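Local structure of uncharacterized protein (Pseudomonas syringae pv. tomato, 3K4I) at residues C97-D102 with T116-V121. The protein is of unknown function but belongs to the RraA-like family, whose fold is a layered alpha/beta domain, and is found here as a trimer with bound magnesium. Numbering follows the deposited sequence.
Sequences CTVWGD and TVIDGV. With MG (magnesium ion), chain H.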
loop_
_atom_site.group_PDB
_atom_site.type_symbol
_atom_site.label_atom_id
_atom_site.label_comp_id
_atom_site.label_asym_id
_atom_site.label_seq_id
_atom_site.Cartn_x
_atom_site.Cartn_y
_atom_site.Cartn_z
ATOM N N CYS C 97 2.911 -14.981 -9.317
ATOM C CA CYS C 97 3.134 -16.088 -8.389
ATOM C C CYS C 97 3.928 -15.557 -7.205
ATOM O O CYS C 97 4.580 -14.507 -7.286
ATOM C CB CYS C 97 3.870 -17.249 -9.059
ATOM S SG CYS C 97 5.430 -16.801 -9.879
ATOM N N THR C 98 3.850 -16.282 -6.103
ATOM C CA THR C 98 4.474 -15.850 -4.838
ATOM C C THR C 98 5.627 -16.766 -4.443
ATOM O O THR C 98 5.646 -17.957 -4.790
ATOM C CB THR C 98 3.439 -15.817 -3.719
ATOM O OG1 THR C 98 2.834 -17.108 -3.602
ATOM C CG2 THR C 98 2.356 -14.784 -4.033
ATOM N N VAL C 99 6.599 -16.206 -3.732
ATOM C CA VAL C 99 7.780 -16.954 -3.327
ATOM C C VAL C 99 8.002 -16.822 -1.816
ATOM O O VAL C 99 9.134 -16.942 -1.337
ATOM C CB VAL C 99 9.067 -16.571 -4.125
ATOM C CG1 VAL C 99 8.970 -17.009 -5.606
ATOM C CG2 VAL C 99 9.385 -15.104 -4.016
ATOM N N TRP C 100 6.915 -16.602 -1.080
ATOM C CA TRP C 100 6.966 -16.599 0.415
ATOM C C TRP C 100 5.539 -16.784 0.922
ATOM O O TRP C 100 4.599 -16.222 0.348
ATOM C CB TRP C 100 7.502 -15.285 0.941
ATOM C CG TRP C 100 7.831 -15.343 2.420
ATOM C CD1 TRP C 100 7.041 -14.942 3.455
ATOM C CD2 TRP C 100 9.030 -15.862 2.992
ATOM N NE1 TRP C 100 7.693 -15.168 4.673
ATOM C CE2 TRP C 100 8.912 -15.731 4.408
ATOM C CE3 TRP C 100 10.210 -16.408 2.443
ATOM C CZ2 TRP C 100 9.919 -16.163 5.293
ATOM C CZ3 TRP C 100 11.207 -16.858 3.310
ATOM C CH2 TRP C 100 11.059 -16.706 4.739
ATOM N N GLY C 101 5.361 -17.576 1.974
ATOM C CA GLY C 101 4.025 -17.753 2.544
ATOM C C GLY C 101 4.125 -18.214 3.987
ATOM O O GLY C 101 5.165 -18.006 4.616
ATOM N N ASP C 102 3.066 -18.845 4.476
ATOM C CA ASP C 102 2.941 -19.157 5.914
ATOM C C ASP C 102 3.990 -20.114 6.454
ATOM O O ASP C 102 4.563 -19.864 7.535
ATOM C CB ASP C 102 1.517 -19.612 6.295
ATOM C CG ASP C 102 0.986 -20.795 5.461
ATOM O OD1 ASP C 102 1.709 -21.476 4.688
ATOM O OD2 ASP C 102 -0.232 -21.056 5.608
ATOM N N THR C 116 12.464 -10.977 5.205
ATOM C CA THR C 116 12.495 -11.421 3.819
ATOM C C THR C 116 12.212 -10.237 2.929
ATOM O O THR C 116 11.234 -9.511 3.147
ATOM C CB THR C 116 11.470 -12.546 3.556
ATOM O OG1 THR C 116 11.848 -13.672 4.343
ATOM C CG2 THR C 116 11.535 -12.989 2.115
ATOM N N VAL C 117 13.075 -10.068 1.932
ATOM C CA VAL C 117 12.984 -8.982 0.952
ATOM C C VAL C 117 12.714 -9.674 -0.380
ATOM O O VAL C 117 13.490 -10.558 -0.750
ATOM C CB VAL C 117 14.324 -8.241 0.884
ATOM C CG1 VAL C 117 14.314 -7.216 -0.217
ATOM C CG2 VAL C 117 14.620 -7.586 2.212
ATOM N N ILE C 118 11.679 -9.249 -1.120
ATOM C CA ILE C 118 11.278 -9.939 -2.356
ATOM C C ILE C 118 11.134 -9.029 -3.561
ATOM O O ILE C 118 10.330 -8.090 -3.554
ATOM C CB ILE C 118 9.956 -10.734 -2.186
ATOM C CG1 ILE C 118 10.013 -11.617 -0.942
ATOM C CG2 ILE C 118 9.703 -11.606 -3.400
ATOM C CD1 ILE C 118 8.698 -12.296 -0.618
ATOM N N ASP C 119 11.918 -9.350 -4.590
ATOM C CA ASP C 119 11.770 -8.746 -5.917
ATOM C C ASP C 119 10.707 -9.617 -6.595
ATOM O O ASP C 119 11.013 -10.493 -7.392
ATOM C CB ASP C 119 13.127 -8.759 -6.638
ATOM C CG ASP C 119 13.027 -8.435 -8.131
ATOM O OD1 ASP C 119 12.197 -7.612 -8.496
ATOM O OD2 ASP C 119 13.806 -9.034 -8.908
ATOM N N GLY C 120 9.450 -9.346 -6.254
ATOM C CA GLY C 120 8.362 -10.257 -6.498
ATOM C C GLY C 120 7.316 -10.059 -5.421
ATOM O O GLY C 120 7.305 -9.035 -4.736
ATOM N N VAL C 121 6.427 -11.028 -5.279
ATOM C CA VAL C 121 5.308 -10.903 -4.331
ATOM C C VAL C 121 5.213 -12.084 -3.363
ATOM O O VAL C 121 5.870 -13.127 -3.571
ATOM C CB VAL C 121 3.967 -10.675 -5.077
ATOM C CG1 VAL C 121 4.023 -9.353 -5.845
ATOM C CG2 VAL C 121 3.606 -11.854 -6.001
HETATM MG MG MG H . -1.636 -21.871 4.345
HETATM O O HOH W 1 6.881 -13.040 -7.279
HETATM O O HOH W 2 -0.604 -21.332 2.710
HETATM O O HOH W 3 -2.583 -20.061 4.373
HETATM O O HOH W 4 -3.174 -22.483 3.221
HETATM O O HOH W 5 -2.763 -22.547 5.900
#
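The carbonyl oxygen of Val121 receives two donors from the facing loop: Val99 N gives it a hydrogen bond of 3.2 Å, 158° at the hydrogen and nearly in line with the C=O bond, and the CA-H of Thr98 adds a more bent contact. A water bridges the same two backbones, donating to Cys97 O at 2.7 Å and accepting from Val121 N, so the NH and the C=O of Val121 are both tied to the loop. Beside this polar seam the methyl CG2 of Val121 meets CG2 of Thr98, the two side chains crossing at about a right angle. The hydroxyl of Thr98 turns to Gln143 O instead.

Further along, Val99 CG2 and Ile118 CG2 touch at 3.6 Å as their side chains run past each other in opposite directions, and Ile118 CD1 reaches Trp100 CB. With CG anti to the backbone N (chi1 -168°), the Trp100 indole lies under Thr116, which straddles the six-membered ring: its CB sits 4.0 Å from the centroid, only 5° off the normal, and its two branches do the touching, OG1 3.2 Å from Trp100 CH2 and the methyl CG2 3.7 Å from Trp100 CE3. Thr116 OG1 is also hydrogen-bonded to Tyr133 OH, which helps to fix its rotation. Gly101 occupies the N-cap position of helix 102-110, where Asp102 OD2 binds magnesium at 2.1 Å, together with four waters and Glu200 of a neighbouring subunit. The contact thus packs the loop between parallel neighbours 85-90 and 115-119 against the latter strand and the turn that follows it, within a beta-alpha-beta crossover of the RraA-like fold.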